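Local coordinates for oxidoreductase, NAD-binding/iron-sulfur cluster-binding protein (Nitratireductor pacificus pht-3B, PDB 6ZXU) that acts as a catabolic reductive dehalogenase, holding a cobalamin and two [4Fe-4S] clusters that probably relay electrons for removing halogen from its substrates, at residues F317-R320 against A321-G324; C542-C545 against A546-P550; K574-K577 against Y578-Q582. All blocks are in the same frame, centred on the assembly; numbering follows the deposited sequence.

Interaction 1: residues F317-R320 against A321-G324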
loop_
_atom_site.group_PDB
_atom_site.type_symbol
_atom_site.label_atom_id
_atom_site.label_comp_id
_atom_site.label_asym_id
_atom_site.label_seq_id
_atom_site.Cartn_x
_atom_site.Cartn_y
_atom_site.Cartn_z
ATOM N N PHE A 317 -15.128 -8.340 -11.705
ATOM C CA PHE A 317 -14.836 -8.234 -13.106
ATOM C C PHE A 317 -13.442 -8.709 -13.536
ATOM O O PHE A 317 -13.311 -9.032 -14.705
ATOM C CB PHE A 317 -15.118 -6.866 -13.710
ATOM C CG PHE A 317 -16.496 -6.746 -14.291
ATOM C CD1 PHE A 317 -17.576 -6.834 -13.494
ATOM C CD2 PHE A 317 -16.685 -6.434 -15.643
ATOM C CE1 PHE A 317 -18.872 -6.725 -14.011
ATOM C CE2 PHE A 317 -17.943 -6.339 -16.179
ATOM C CZ PHE A 317 -19.069 -6.470 -15.343
ATOM N N PHE A 318 -12.466 -8.837 -12.656
ATOM C CA PHE A 318 -11.255 -9.608 -13.040
ATOM C C PHE A 318 -11.582 -11.084 -13.248
ATOM O O PHE A 318 -11.025 -11.696 -14.142
ATOM C CB PHE A 318 -10.163 -9.479 -12.003
ATOM C CG PHE A 318 -9.547 -8.103 -11.950
ATOM C CD1 PHE A 318 -9.200 -7.467 -13.126
ATOM C CD2 PHE A 318 -9.391 -7.431 -10.736
ATOM C CE1 PHE A 318 -8.646 -6.203 -13.098
ATOM C CE2 PHE A 318 -8.857 -6.137 -10.710
ATOM C CZ PHE A 318 -8.466 -5.568 -11.879
ATOM N N LYS A 319 -12.416 -11.688 -12.389
ATOM C CA LYS A 319 -12.855 -13.068 -12.575
ATOM C C LYS A 319 -13.679 -13.224 -13.847
ATOM O O LYS A 319 -13.533 -14.208 -14.586
ATOM C CB LYS A 319 -13.649 -13.576 -11.365
ATOM C CG LYS A 319 -12.915 -13.524 -10.060
ATOM C CD LYS A 319 -11.533 -13.927 -10.301
ATOM C CE LYS A 319 -10.904 -14.589 -9.106
ATOM N NZ LYS A 319 -10.721 -13.701 -8.025
ATOM N N ARG A 320 -14.472 -12.228 -14.205
ATOM C CA ARG A 320 -15.193 -12.246 -15.447
ATOM C C ARG A 320 -14.285 -12.235 -16.641
ATOM O O ARG A 320 -14.469 -12.979 -17.607
ATOM C CB ARG A 320 -16.200 -11.122 -15.531
ATOM C CG ARG A 320 -17.259 -11.164 -14.437
ATOM C CD ARG A 320 -18.522 -10.373 -14.786
ATOM N NE ARG A 320 -19.339 -10.986 -15.835
ATOM C CZ ARG A 320 -20.581 -10.643 -16.150
ATOM N NH1 ARG A 320 -21.220 -9.685 -15.480
ATOM N NH2 ARG A 320 -21.153 -11.199 -17.174
ATOM N N ALA A 321 -13.229 -11.408 -16.577
ATOM C CA ALA A 321 -12.232 -11.364 -17.639
ATOM C C ALA A 321 -11.516 -12.700 -17.802
ATOM O O ALA A 321 -11.402 -13.186 -18.892
ATOM C CB ALA A 321 -11.222 -10.227 -17.350
ATOM N N GLU A 322 -11.065 -13.290 -16.683
ATOM C CA GLU A 322 -10.416 -14.553 -16.667
ATOM C C GLU A 322 -11.301 -15.640 -17.299
ATOM O O GLU A 322 -10.797 -16.506 -17.980
ATOM C CB GLU A 322 -10.138 -14.965 -15.232
ATOM C CG GLU A 322 -9.417 -16.268 -15.178
ATOM C CD GLU A 322 -8.929 -16.625 -13.793
ATOM O OE1 GLU A 322 -9.078 -15.802 -12.796
ATOM O OE2 GLU A 322 -8.421 -17.798 -13.694
ATOM N N ALA A 323 -12.608 -15.620 -17.026
ATOM C CA ALA A 323 -13.532 -16.635 -17.513
ATOM C C ALA A 323 -13.853 -16.480 -19.005
ATOM O O ALA A 323 -14.375 -17.403 -19.588
ATOM C CB ALA A 323 -14.829 -16.609 -16.750
ATOM N N GLY A 324 -13.591 -15.308 -19.587
ATOM C CA GLY A 324 -13.902 -15.014 -20.976
ATOM C C GLY A 324 -15.079 -14.112 -21.184
ATOM O O GLY A 324 -15.382 -13.793 -22.335
#
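K319 and E322 run alongside each other in one direction on one flank of the short helix 317-323, about one turn apart. Their touch is aliphatic to carboxylate, K319 CD standing 4.0 Å from E322 OE1, while the charged ends miss each other, with K319 NZ 5.5 Å from that oxygen. K319 owes this to a chain bent at its second and fourth torsions; E322 holds CG anti to the backbone N (chi1 -178°) and runs out extended. Each charge instead has a long, weak ion pair with another residue, K319 with E410 and E322 with K334. On another flank R320 lays its CD over one face of the F317 ring, 3.7 Å above the plane and displaced from the ring centre. Its guanidinium travels on to a salt bridge between NE and D325, just past the helix, and to the carbonyl oxygens of L684 and L696. Backbone bonds join the two halves: A321 N to F317 O at 3.0 Å, E322 N to F318 O, the straightest at 167°, and A323 N to K319 O. The last turn closes in a Schellman motif at G324, whose N gives a weak bond to R320 O at 3.2 Å and a regular one to A321 O; its positive phi would jam a CB against the preceding carbonyl. F317 N, in the first turn, donates to the cobalamin. The chemistry thus divides by flank: on one, a lysine and a glutamate of opposite charge that do not pair; on another, an arginine tied to D325, L684 and L696 beside a cofactor-binding phenylalanine.

Interaction 2: residues C542-C545 against A546-P550. With SF4 (iron/sulfur cluster), chain D; SF4 (iron/sulfur cluster), chain E.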
loop_
_atom_site.group_PDB
_atom_site.type_symbol
_atom_site.label_atom_id
_atom_site.label_comp_id
_atom_site.label_asym_id
_atom_site.label_seq_id
_atom_site.Cartn_x
_atom_site.Cartn_y
_atom_site.Cartn_z
ATOM N N CYS A 542 -16.908 18.848 -8.270
ATOM C CA CYS A 542 -15.681 18.549 -8.916
ATOM C C CYS A 542 -15.918 17.461 -9.991
ATOM O O CYS A 542 -16.837 16.644 -9.877
ATOM C CB CYS A 542 -14.670 18.048 -7.885
ATOM S SG CYS A 542 -12.982 17.663 -8.378
ATOM N N ARG A 543 -15.088 17.433 -11.020
ATOM C CA ARG A 543 -15.122 16.384 -12.051
ATOM C C ARG A 543 -13.778 15.995 -12.519
ATOM O O ARG A 543 -13.640 15.445 -13.617
ATOM C CB ARG A 543 -15.899 16.828 -13.280
ATOM C CG ARG A 543 -17.327 17.280 -13.064
ATOM C CD ARG A 543 -18.209 16.128 -12.723
ATOM N NE ARG A 543 -19.634 16.518 -12.583
ATOM C CZ ARG A 543 -20.161 17.204 -11.567
ATOM N NH1 ARG A 543 -19.415 17.620 -10.556
ATOM N NH2 ARG A 543 -21.447 17.477 -11.563
ATOM N N LYS A 544 -12.737 16.217 -11.730
ATOM C CA LYS A 544 -11.378 16.042 -12.247
ATOM C C LYS A 544 -11.052 14.577 -12.608
ATOM O O LYS A 544 -10.451 14.292 -13.641
ATOM C CB LYS A 544 -10.389 16.677 -11.299
ATOM C CG LYS A 544 -8.934 16.647 -11.813
ATOM C CD LYS A 544 -8.099 17.702 -11.142
ATOM C CE LYS A 544 -6.668 17.615 -11.633
ATOM N NZ LYS A 544 -5.917 18.868 -11.303
ATOM N N CYS A 545 -11.354 13.636 -11.719
ATOM C CA CYS A 545 -11.148 12.234 -11.967
ATOM C C CYS A 545 -11.893 11.826 -13.233
ATOM O O CYS A 545 -11.332 11.077 -14.025
ATOM C CB CYS A 545 -11.607 11.394 -10.774
ATOM S SG CYS A 545 -13.363 11.690 -10.238
ATOM N N ALA A 546 -13.162 12.198 -13.353
ATOM C CA ALA A 546 -13.927 11.857 -14.527
ATOM C C ALA A 546 -13.280 12.364 -15.843
ATOM O O ALA A 546 -13.233 11.658 -16.849
ATOM C CB ALA A 546 -15.354 12.390 -14.360
ATOM N N ARG A 547 -12.817 13.580 -15.835
ATOM C CA ARG A 547 -12.190 14.201 -16.974
ATOM C C ARG A 547 -10.920 13.565 -17.346
ATOM O O ARG A 547 -10.602 13.471 -18.523
ATOM C CB ARG A 547 -11.902 15.655 -16.642
ATOM C CG ARG A 547 -11.433 16.530 -17.811
ATOM C CD ARG A 547 -11.098 17.905 -17.268
ATOM N NE ARG A 547 -9.791 17.879 -16.666
ATOM C CZ ARG A 547 -9.440 18.557 -15.589
ATOM N NH1 ARG A 547 -10.338 19.258 -14.943
ATOM N NH2 ARG A 547 -8.187 18.478 -15.136
ATOM N N GLU A 548 -10.175 13.010 -16.369
ATOM C CA GLU A 548 -8.871 12.481 -16.650
ATOM C C GLU A 548 -8.811 11.019 -16.902
ATOM O O GLU A 548 -7.753 10.479 -17.153
ATOM C CB GLU A 548 -7.916 12.865 -15.545
ATOM C CG GLU A 548 -7.673 14.374 -15.386
ATOM C CD GLU A 548 -7.011 15.041 -16.633
ATOM O OE1 GLU A 548 -6.420 14.304 -17.496
ATOM O OE2 GLU A 548 -7.155 16.249 -16.729
ATOM N N CYS A 549 -9.925 10.329 -16.800
ATOM C CA CYS A 549 -9.921 8.849 -16.923
ATOM C C CYS A 549 -9.676 8.497 -18.411
ATOM O O CYS A 549 -10.491 8.939 -19.223
ATOM C CB CYS A 549 -11.291 8.209 -16.513
ATOM S SG CYS A 549 -11.424 6.453 -16.904
ATOM N N PRO A 550 -8.618 7.721 -18.739
ATOM C CA PRO A 550 -8.338 7.385 -20.152
ATOM C C PRO A 550 -9.461 6.688 -20.903
ATOM O O PRO A 550 -9.525 6.828 -22.106
ATOM C CB PRO A 550 -7.139 6.471 -20.080
ATOM C CG PRO A 550 -6.532 6.745 -18.707
ATOM C CD PRO A 550 -7.647 7.123 -17.828
HETATM FE FE1 SF4 D . -13.186 12.848 -8.312
HETATM FE FE2 SF4 D . -12.868 15.524 -7.532
HETATM FE FE3 SF4 D . -11.545 13.583 -6.192
HETATM FE FE4 SF4 D . -14.255 13.710 -5.905
HETATM S S1 SF4 D . -12.679 15.257 -5.349
HETATM S S2 SF4 D . -13.068 11.909 -6.278
HETATM S S3 SF4 D . -14.737 14.360 -8.001
HETATM S S4 SF4 D . -11.380 14.189 -8.354
HETATM FE FE1 SF4 E . -10.026 2.717 -14.210
HETATM FE FE2 SF4 E . -7.740 4.159 -14.824
HETATM FE FE3 SF4 E . -9.389 4.999 -12.733
HETATM FE FE4 SF4 E . -10.189 5.228 -15.353
HETATM S S1 SF4 E . -8.478 6.219 -14.377
HETATM S S2 SF4 E . -11.373 4.436 -13.602
HETATM S S3 SF4 E . -9.247 3.362 -16.242
HETATM S S4 SF4 E . -8.294 3.068 -12.895
#
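K544 and R547 cross obliquely on the short helix 544-548, which lies in the ferredoxin-type CxxCxxCxxxC motif. The motif serves two [4Fe-4S] clusters: C542 and C545 bind iron of one, and C549, four residues after C545, binds iron of the other. K544 leaves the backbone with CG anti to N (chi1 -175°) and stays extended. Its CB lies 4.0 Å from sulfide S4 of the first cluster. CG then comes 3.9 Å from R547 NH2, meeting the guanidinium obliquely; CD and CE continue past the same nitrogen. NZ ends 4.5 Å from R547 NH2, a like-charge approach that D626 and D627 probably offset: both form salt bridges with the lysine, and D627 also pairs with R547 NH1. R547 turns side-on to E548, so that NE and NH2 both grip OE2, the carboxylate oxygen lying at the guanidinium edge and in its plane. NH2 meets the anti lone pair at 2.9 Å, whereas NE comes from above the carboxylate plane. The other oxygen, E548 OE1, is held by R590 and S664. An alanine in place of R547 would probably leave E548 OE2 without its two-nitrogen grip and D627 without one of its cations, and open a gap beside the K544 chain. Along the backbone, R547 N bonds R543 O nearly straight at 160°, and E548 N bonds K544 O. A first torsion of 55° turns C545 SG to iron FE1 of the first cluster, 2.3 Å away.

Interaction 3: residues K574-K577 against Y578-Q582. With SF4 (iron/sulfur cluster), chain E.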
loop_
_atom_site.group_PDB
_atom_site.type_symbol
_atom_site.label_atom_id
_atom_site.label_comp_id
_atom_site.label_asym_id
_atom_site.label_seq_id
_atom_site.Cartn_x
_atom_site.Cartn_y
_atom_site.Cartn_z
ATOM N N LYS A 574 -15.653 -0.894 -18.776
ATOM C CA LYS A 574 -14.672 -0.034 -19.456
ATOM C C LYS A 574 -13.364 0.066 -18.675
ATOM O O LYS A 574 -12.262 -0.165 -19.250
ATOM C CB LYS A 574 -15.207 1.337 -19.700
ATOM C CG LYS A 574 -16.319 1.386 -20.706
ATOM C CD LYS A 574 -16.451 2.748 -21.370
ATOM C CE LYS A 574 -16.985 3.740 -20.393
ATOM N NZ LYS A 574 -17.404 5.035 -21.012
ATOM N N CYS A 575 -13.450 0.259 -17.350
ATOM C CA CYS A 575 -12.235 0.309 -16.553
ATOM C C CYS A 575 -11.513 -1.059 -16.567
ATOM O O CYS A 575 -10.281 -1.129 -16.855
ATOM C CB CYS A 575 -12.509 0.795 -15.137
ATOM S SG CYS A 575 -11.069 0.707 -14.104
ATOM N N THR A 576 -12.212 -2.162 -16.411
ATOM C CA THR A 576 -11.530 -3.450 -16.479
ATOM C C THR A 576 -10.768 -3.659 -17.792
ATOM O O THR A 576 -9.595 -4.072 -17.822
ATOM C CB THR A 576 -12.529 -4.647 -16.277
ATOM O OG1 THR A 576 -13.162 -4.491 -15.024
ATOM C CG2 THR A 576 -11.778 -5.962 -16.239
ATOM N N LYS A 577 -11.434 -3.368 -18.918
ATOM C CA LYS A 577 -10.816 -3.595 -20.211
ATOM C C LYS A 577 -9.577 -2.707 -20.371
ATOM O O LYS A 577 -8.531 -3.182 -20.846
ATOM C CB LYS A 577 -11.817 -3.305 -21.319
ATOM C CG LYS A 577 -12.740 -4.480 -21.524
ATOM C CD LYS A 577 -13.880 -4.154 -22.500
ATOM C CE LYS A 577 -14.495 -5.462 -23.024
ATOM N NZ LYS A 577 -15.900 -5.230 -23.431
ATOM N N TYR A 578 -9.641 -1.439 -19.965
ATOM C CA TYR A 578 -8.469 -0.583 -20.048
ATOM C C TYR A 578 -7.316 -1.109 -19.179
ATOM O O TYR A 578 -6.202 -1.299 -19.657
ATOM C CB TYR A 578 -8.801 0.887 -19.726
ATOM C CG TYR A 578 -7.632 1.809 -19.947
ATOM C CD1 TYR A 578 -7.263 2.194 -21.225
ATOM C CD2 TYR A 578 -6.836 2.236 -18.894
ATOM C CE1 TYR A 578 -6.145 3.006 -21.448
ATOM C CE2 TYR A 578 -5.745 3.058 -19.113
ATOM C CZ TYR A 578 -5.401 3.455 -20.403
ATOM O OH TYR A 578 -4.305 4.263 -20.616
ATOM N N ARG A 579 -7.569 -1.389 -17.932
ATOM C CA ARG A 579 -6.508 -1.831 -17.063
ATOM C C ARG A 579 -5.859 -3.163 -17.515
ATOM O O ARG A 579 -4.633 -3.307 -17.483
ATOM C CB ARG A 579 -7.027 -1.966 -15.629
ATOM C CG ARG A 579 -7.482 -0.681 -14.997
ATOM C CD ARG A 579 -7.766 -0.762 -13.480
ATOM N NE ARG A 579 -6.550 -0.876 -12.733
ATOM C CZ ARG A 579 -6.333 -1.688 -11.746
ATOM N NH1 ARG A 579 -5.181 -1.651 -11.116
ATOM N NH2 ARG A 579 -7.284 -2.473 -11.326
ATOM N N VAL A 580 -6.682 -4.147 -17.918
ATOM C CA VAL A 580 -6.198 -5.476 -18.290
ATOM C C VAL A 580 -5.441 -5.419 -19.628
ATOM O O VAL A 580 -4.426 -6.077 -19.794
ATOM C CB VAL A 580 -7.338 -6.478 -18.363
ATOM C CG1 VAL A 580 -6.927 -7.802 -18.979
ATOM C CG2 VAL A 580 -7.850 -6.725 -16.913
ATOM N N THR A 581 -5.971 -4.648 -20.561
ATOM C CA THR A 581 -5.503 -4.714 -21.950
ATOM C C THR A 581 -4.706 -3.518 -22.522
ATOM O O THR A 581 -4.145 -3.644 -23.577
ATOM C CB THR A 581 -6.637 -5.017 -22.976
ATOM O OG1 THR A 581 -7.398 -3.860 -23.191
ATOM C CG2 THR A 581 -7.552 -6.145 -22.550
ATOM N N GLN A 582 -4.662 -2.355 -21.901
ATOM C CA GLN A 582 -3.872 -1.290 -22.480
ATOM C C GLN A 582 -2.371 -1.625 -22.465
ATOM O O GLN A 582 -1.868 -2.301 -21.543
ATOM C CB GLN A 582 -4.178 0.048 -21.830
ATOM C CG GLN A 582 -3.677 0.234 -20.383
ATOM C CD GLN A 582 -2.329 0.930 -20.344
ATOM O OE1 GLN A 582 -1.832 1.395 -21.363
ATOM N NE2 GLN A 582 -1.776 1.060 -19.169
HETATM FE FE1 SF4 E . -10.026 2.717 -14.210
HETATM FE FE2 SF4 E . -7.740 4.159 -14.824
HETATM FE FE3 SF4 E . -9.389 4.999 -12.733
HETATM FE FE4 SF4 E . -10.189 5.228 -15.353
HETATM S S1 SF4 E . -8.478 6.219 -14.377
HETATM S S2 SF4 E . -11.373 4.436 -13.602
HETATM S S3 SF4 E . -9.247 3.362 -16.242
HETATM S S4 SF4 E . -8.294 3.068 -12.895
#
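The R579 guanidinium meets the [4Fe-4S] cluster obliquely, near sulfide S4, and lower in the same side chain R579 CD packs on C575 SG, 3.7 Å away. R579 NE bonds C588 O, and the side chain touches cobalamin. The Y578 ring carries Q582 CG on one face, 3.6 Å above the plane and displaced from the ring centre. Its CD2 approaches cluster sulfide S3 obliquely at 3.8 Å, and the hydroxyl is hydrogen-bonded to D441 and R661. C575 SG binds iron FE1 of the cluster at 2.3 Å, pointed there by a first torsion anti to the backbone N (chi1 174°). T576 and V580 run alongside each other, their CG2 methyls 4.1 Å apart, on the flank of helix 572-581 turned to F317 and F318 of helix 317-323. Backbone bonds tie the turns together, that from R579 N to C575 O being almost perfectly straight at 179°. The last turn has a double grip: K577 O accepts T581 OG1 at 2.7 Å and T581 N at 3.0 Å, reached from opposite faces of its carbonyl plane. The hydroxyl reaches K577 O because OG1 lies between T581 N and C (chi1 77°). The chemistry implies a helix shaped around its cofactors: one thiolate ligand, with an aromatic ring and an arginine packed against sulfides, and a positive charge near the cluster that would probably offset part of its negative charge.

Along the chain the three contacts come in series, 317-324, then 542-550, then 574-582, each built round one short helix (317-323, 544-548, 572-581). Interactions 2 and 3 both fall in the 4Fe-4S dicluster range and share one cluster; their centres are 16 Å apart, and they meet where P550 CB packs 3.5 Å from Y578 CZ. Interaction 1 comes from much earlier in the sequence, yet its centre is 12 Å from that of interaction 3, with F317 and F318 packed on T576, R579 and V580. Interactions 1 and 2 do not touch. Helix 572-581 therefore bridges the other two, in a layout consistent with electrons passing from cluster to cluster to cobalamin.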